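Local atomic coordinates of nsp9 (Porcine coronavirus HKU15, PDB entry 5YM6), a protein that binds nucleic acid, with an affinity that dimerization enhances, and probably serves RNA handling in coronavirus replication. Residues B[12-17]-B[26-31]; B[22-27]-B[44-49]. All blocks are in the same frame, centred on the assembly; numbering follows the deposited sequence.

Contact 1: residues B[12-17]-B[26-31]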
loop_
_atom_site.group_PDB
_atom_site.type_symbol
_atom_site.label_atom_id
_atom_site.label_comp_id
_atom_site.label_asym_id
_atom_site.label_seq_id
_atom_site.Cartn_x
_atom_site.Cartn_y
_atom_site.Cartn_z
ATOM N N ALA B 12 -5.512 3.919 15.876
ATOM C CA ALA B 12 -6.036 4.063 17.228
ATOM C C ALA B 12 -5.292 3.112 18.156
ATOM O O ALA B 12 -4.120 2.865 17.962
ATOM C CB ALA B 12 -7.527 3.802 17.251
ATOM N N GLN B 13 -5.958 2.581 19.173
ATOM C CA GLN B 13 -5.268 1.703 20.104
ATOM C C GLN B 13 -6.035 0.418 20.326
ATOM O O GLN B 13 -7.255 0.413 20.341
ATOM C CB GLN B 13 -5.043 2.403 21.447
ATOM C CG GLN B 13 -4.065 3.580 21.365
ATOM C CD GLN B 13 -4.056 4.441 22.623
ATOM O OE1 GLN B 13 -5.013 5.176 22.900
ATOM N NE2 GLN B 13 -2.958 4.373 23.379
ATOM N N ASN B 14 -5.313 -0.673 20.515
ATOM C CA ASN B 14 -5.945 -1.932 20.889
ATOM C C ASN B 14 -5.168 -2.566 22.040
ATOM O O ASN B 14 -4.091 -2.100 22.410
ATOM C CB ASN B 14 -6.010 -2.905 19.687
ATOM C CG ASN B 14 -7.154 -2.598 18.712
ATOM O OD1 ASN B 14 -7.195 -1.548 18.090
ATOM N ND2 ASN B 14 -8.066 -3.557 18.551
ATOM N N THR B 15 -5.714 -3.638 22.592
ATOM C CA THR B 15 -5.023 -4.400 23.614
ATOM C C THR B 15 -4.497 -5.677 22.985
ATOM O O THR B 15 -5.242 -6.398 22.320
ATOM C CB THR B 15 -5.952 -4.721 24.785
ATOM O OG1 THR B 15 -6.412 -3.489 25.360
ATOM C CG2 THR B 15 -5.220 -5.548 25.848
ATOM N N ALA B 16 -3.210 -5.936 23.176
ATOM C CA ALA B 16 -2.585 -7.137 22.665
ATOM C C ALA B 16 -2.155 -8.026 23.824
ATOM O O ALA B 16 -2.041 -7.575 24.970
ATOM C CB ALA B 16 -1.387 -6.782 21.780
ATOM N N GLN B 17 -1.906 -9.289 23.509
ATOM C CA GLN B 17 -1.556 -10.294 24.494
ATOM C C GLN B 17 -0.241 -10.923 24.060
ATOM O O GLN B 17 -0.068 -11.222 22.870
ATOM C CB GLN B 17 -2.667 -11.355 24.591
ATOM C CG GLN B 17 -4.041 -10.825 25.031
ATOM C CD GLN B 17 -4.823 -10.087 23.937
ATOM O OE1 GLN B 17 -4.960 -10.564 22.794
ATOM N NE2 GLN B 17 -5.358 -8.925 24.294
ATOM N N VAL B 26 -1.468 -1.264 22.417
ATOM C CA VAL B 26 -0.672 -1.117 21.200
ATOM C C VAL B 26 -1.307 -0.108 20.238
ATOM O O VAL B 26 -2.501 0.161 20.307
ATOM C CB VAL B 26 -0.497 -2.478 20.465
ATOM C CG1 VAL B 26 0.235 -3.480 21.351
ATOM C CG2 VAL B 26 -1.856 -3.054 20.039
ATOM N N LYS B 27 -0.495 0.455 19.352
ATOM C CA LYS B 27 -0.988 1.319 18.293
ATOM C C LYS B 27 -1.548 0.465 17.171
ATOM O O LYS B 27 -0.865 -0.441 16.686
ATOM C CB LYS B 27 0.125 2.213 17.765
ATOM C CG LYS B 27 -0.278 3.063 16.582
ATOM C CD LYS B 27 0.805 4.092 16.279
ATOM C CE LYS B 27 0.362 5.106 15.246
ATOM N NZ LYS B 27 1.507 5.994 14.889
ATOM N N SER B 28 -2.781 0.739 16.758
ATOM C CA SER B 28 -3.415 -0.085 15.731
ATOM C C SER B 28 -3.601 0.659 14.421
ATOM O O SER B 28 -3.904 1.850 14.409
ATOM C CB SER B 28 -4.759 -0.597 16.238
ATOM O OG SER B 28 -5.551 0.494 16.695
ATOM N N PHE B 29 -3.450 -0.068 13.314
ATOM C CA PHE B 29 -3.571 0.496 11.971
ATOM C C PHE B 29 -4.769 -0.124 11.280
ATOM O O PHE B 29 -4.820 -1.331 11.075
ATOM C CB PHE B 29 -2.304 0.246 11.150
ATOM C CG PHE B 29 -1.092 0.965 11.679
ATOM C CD1 PHE B 29 -0.431 0.504 12.813
ATOM C CD2 PHE B 29 -0.630 2.108 11.063
ATOM C CE1 PHE B 29 0.674 1.170 13.301
ATOM C CE2 PHE B 29 0.480 2.776 11.558
ATOM C CZ PHE B 29 1.120 2.309 12.668
ATOM N N TYR B 30 -5.740 0.711 10.944
ATOM C CA TYR B 30 -6.929 0.250 10.252
ATOM C C TYR B 30 -6.910 0.734 8.808
ATOM O O TYR B 30 -6.495 1.848 8.538
ATOM C CB TYR B 30 -8.197 0.762 10.940
ATOM C CG TYR B 30 -8.478 0.148 12.291
ATOM C CD1 TYR B 30 -7.979 0.714 13.455
ATOM C CD2 TYR B 30 -9.267 -0.987 12.392
ATOM C CE1 TYR B 30 -8.244 0.154 14.685
ATOM C CE2 TYR B 30 -9.544 -1.555 13.617
ATOM C CZ TYR B 30 -9.032 -0.974 14.759
ATOM O OH TYR B 30 -9.305 -1.542 15.971
ATOM N N VAL B 31 -7.360 -0.112 7.891
ATOM C CA VAL B 31 -7.629 0.350 6.537
ATOM C C VAL B 31 -9.135 0.519 6.410
ATOM O O VAL B 31 -9.895 -0.383 6.753
ATOM C CB VAL B 31 -7.098 -0.614 5.465
ATOM C CG1 VAL B 31 -7.598 -0.184 4.079
ATOM C CG2 VAL B 31 -5.571 -0.625 5.489
#

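Contact 2: residues B[22-27]-B[44-49]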
loop_
_atom_site.group_PDB
_atom_site.type_symbol
_atom_site.label_atom_id
_atom_site.label_comp_id
_atom_site.label_asym_id
_atom_site.label_seq_id
_atom_site.Cartn_x
_atom_site.Cartn_y
_atom_site.Cartn_z
ATOM N N ASN B 22 0.071 -11.960 28.973
ATOM C CA ASN B 22 0.056 -10.630 29.568
ATOM C C ASN B 22 -0.308 -9.566 28.553
ATOM O O ASN B 22 0.159 -9.599 27.418
ATOM C CB ASN B 22 1.406 -10.315 30.210
ATOM C CG ASN B 22 1.680 -11.193 31.414
ATOM O OD1 ASN B 22 0.756 -11.548 32.142
ATOM N ND2 ASN B 22 2.935 -11.581 31.607
ATOM N N GLU B 23 -1.129 -8.621 28.987
ATOM C CA GLU B 23 -1.743 -7.628 28.100
ATOM C C GLU B 23 -1.030 -6.289 28.070
ATOM O O GLU B 23 -0.461 -5.865 29.066
ATOM C CB GLU B 23 -3.190 -7.390 28.521
ATOM C CG GLU B 23 -4.082 -8.594 28.338
ATOM C CD GLU B 23 -5.536 -8.235 28.509
ATOM O OE1 GLU B 23 -5.813 -7.251 29.228
ATOM O OE2 GLU B 23 -6.394 -8.925 27.917
ATOM N N SER B 24 -1.080 -5.609 26.928
ATOM C CA SER B 24 -0.533 -4.265 26.841
ATOM C C SER B 24 -1.234 -3.501 25.728
ATOM O O SER B 24 -1.801 -4.102 24.822
ATOM C CB SER B 24 0.975 -4.302 26.604
ATOM O OG SER B 24 1.281 -4.953 25.394
ATOM N N THR B 25 -1.210 -2.176 25.816
ATOM C CA THR B 25 -1.862 -1.354 24.810
ATOM C C THR B 25 -0.923 -1.158 23.626
ATOM O O THR B 25 0.280 -0.933 23.805
ATOM C CB THR B 25 -2.299 0.018 25.388
ATOM O OG1 THR B 25 -2.686 0.884 24.313
ATOM C CG2 THR B 25 -1.170 0.663 26.104
ATOM N N VAL B 26 -1.468 -1.264 22.417
ATOM C CA VAL B 26 -0.672 -1.117 21.200
ATOM C C VAL B 26 -1.307 -0.108 20.238
ATOM O O VAL B 26 -2.501 0.161 20.307
ATOM C CB VAL B 26 -0.497 -2.478 20.465
ATOM C CG1 VAL B 26 0.235 -3.480 21.351
ATOM C CG2 VAL B 26 -1.856 -3.054 20.039
ATOM N N LYS B 27 -0.495 0.455 19.352
ATOM C CA LYS B 27 -0.988 1.319 18.293
ATOM C C LYS B 27 -1.548 0.465 17.171
ATOM O O LYS B 27 -0.865 -0.441 16.686
ATOM C CB LYS B 27 0.125 2.213 17.765
ATOM C CG LYS B 27 -0.278 3.063 16.582
ATOM C CD LYS B 27 0.805 4.092 16.279
ATOM C CE LYS B 27 0.362 5.106 15.246
ATOM N NZ LYS B 27 1.507 5.994 14.889
ATOM N N SER B 44 4.298 -1.819 18.437
ATOM C CA SER B 44 4.547 -1.922 19.866
ATOM C C SER B 44 6.045 -1.892 20.090
ATOM O O SER B 44 6.796 -2.238 19.195
ATOM C CB SER B 44 3.972 -3.224 20.420
ATOM O OG SER B 44 4.378 -3.427 21.757
ATOM N N THR B 45 6.479 -1.507 21.284
ATOM C CA THR B 45 7.887 -1.635 21.620
ATOM C C THR B 45 8.193 -3.063 22.092
ATOM O O THR B 45 9.357 -3.430 22.266
ATOM C CB THR B 45 8.304 -0.624 22.697
ATOM O OG1 THR B 45 7.427 -0.741 23.819
ATOM C CG2 THR B 45 8.221 0.794 22.146
ATOM N N LYS B 46 7.155 -3.871 22.287
ATOM C CA LYS B 46 7.342 -5.258 22.735
ATOM C C LYS B 46 7.562 -6.170 21.531
ATOM O O LYS B 46 6.867 -6.028 20.514
ATOM C CB LYS B 46 6.142 -5.743 23.546
ATOM C CG LYS B 46 5.908 -5.012 24.869
ATOM C CD LYS B 46 4.815 -5.702 25.693
ATOM C CE LYS B 46 5.176 -7.162 25.974
ATOM N NZ LYS B 46 4.100 -7.974 26.634
ATOM N N ASP B 47 8.500 -7.111 21.642
ATOM C CA ASP B 47 8.794 -8.000 20.518
ATOM C C ASP B 47 8.131 -9.374 20.650
ATOM O O ASP B 47 8.331 -10.243 19.799
ATOM C CB ASP B 47 10.314 -8.158 20.336
ATOM C CG ASP B 47 10.990 -8.979 21.447
ATOM O OD1 ASP B 47 10.362 -9.317 22.470
ATOM O OD2 ASP B 47 12.189 -9.277 21.283
ATOM N N ASN B 48 7.310 -9.553 21.684
ATOM C CA ASN B 48 6.755 -10.869 21.988
ATOM C C ASN B 48 5.235 -10.957 21.933
ATOM O O ASN B 48 4.644 -11.806 22.599
ATOM C CB ASN B 48 7.227 -11.342 23.372
ATOM C CG ASN B 48 6.826 -10.391 24.491
ATOM O OD1 ASN B 48 6.762 -9.191 24.293
ATOM N ND2 ASN B 48 6.550 -10.938 25.677
ATOM N N LEU B 49 4.595 -10.111 21.131
ATOM C CA LEU B 49 3.139 -10.152 21.052
ATOM C C LEU B 49 2.672 -11.345 20.214
ATOM O O LEU B 49 3.271 -11.680 19.191
ATOM C CB LEU B 49 2.586 -8.841 20.472
ATOM C CG LEU B 49 3.001 -7.598 21.266
ATOM C CD1 LEU B 49 2.321 -6.362 20.712
ATOM C CD2 LEU B 49 2.674 -7.769 22.759
HETATM O O HOH W 1 1.608 -7.663 26.073
HETATM O O HOH W 2 2.576 -2.942 23.865
#

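Contact 1: residues B[12-17]-B[26-31]
The amide oxygen of Asn-14 reaches across to the phenol of Tyr-30, whose OH donates to OD1 at 3.0 Å. The phenol oxygen lies in the plane of the amide, on a lone pair of OD1, with a C=O...O angle of 113°. The ring is tilted obliquely to the amide, and it is the hydroxyl that makes the bond. Ser-28 OG also lies 3.0 Å from Asn-14 OD1, a possible second donor to it. The chi1 of Asn-14, -79°, sets CG beside its own backbone N and opposite the carbonyl carbon, which turns the amide over strand 26-31. A residue with both a donor and an acceptor suits this place: while OD1 faces Tyr-30, ND2 bonds to Thr-53 O on strand 49-55, and the two ends together fix the rotation of the amide. The phenol is flanked in turn by the ring of Phe-10.

Further along the same face the chemistry becomes apolar. Small Ala-16 sets CB 3.7 Å from CG1 of Val-26, and both residues touch Leu-49. Gln-13 and Lys-27, a non-hydrogen-bonded pair, occupy the other face, where their long polar side chains are exposed.

Beneath the side chains, Ala-12 pairs with Ser-28 and Asn-14 with Val-26, each through two backbone bonds. The straightest, almost linear at the hydrogen, runs from Ser-28 N to Ala-12 O and is 2.8 Å long. Gln-13 CA adds a C-H...O contact to Val-26 O, at 3.2 Å. The two short segments run at 118° to each other, far from exactly antiparallel, as in a strongly twisted and coiled beta hairpin of the nsp9 barrel-like fold.

Contact 2: residues B[22-27]-B[44-49]
Ser-24 lies against the aliphatic part of Lys-46, its OG 3.6 Å from CD of the lysine, and the same hydroxyl meets two waters. Its chi1 of 61° keeps OG over the lysine chain and close to both waters. A small hydroxyl suits this spot because it can bond the two waters while CB and OG still pack against Lys-46 CD. One water is shared by Ser-24 OG and Asn-22 O, and it accepts from Lys-46 NZ, the water oxygen lying 2.6 Å from that NZ. The other bridges Ser-24 OG to Ser-44 OG, 2.8 Å from the latter, and donates to Thr-25 O. The bend of the lysine at chi3, 58°, swings its ammonium toward the first water, while its salt bridge is made with Asp-18 OD2.

Ser-44 has a second task. Its OG accepts from Lys-46 N at 2.9 Å, forming an ST turn where the chain leaves strand 36-44. Deeper in, Leu-49 and Val-26 pass alongside each other, pointing in opposite directions, with Leu-49 CD1 3.6 Å from Val-26 CG1; the valine methyl also lies 3.9 Å from Ser-44 CB. Branched apolar side chains fit this buried side, and Ile-42 touches both.

The 44-49 loop thus crosses from strand 36-44 to strand 49-55 beside the start of strand 23-33, with Tyr-85 OH of strand 82-86 bonding to Lys-46 O and Leu-49 N.

Strand 23-33 is common to both contacts. Val-26 works in each, packing on Ala-16 in contact 1 and on Leu-49 in contact 2; Lys-27 lies in both pairs of segments but takes no part in contact 2. Contact 1, about 6 Å from the chain's centre, joins the strand to its sheet neighbour 8-18; contact 2, about 12 Å out and nearer the surface, joins its first residues to a loop. Both are only partly buried. Direct backbone pairing and an Asn-Tyr bond hold the first, whereas water bridges and a small apolar patch hold the second. A probable hydrogen bond from Ala-16 N to Ser-24 O, 2.8 Å, ties them.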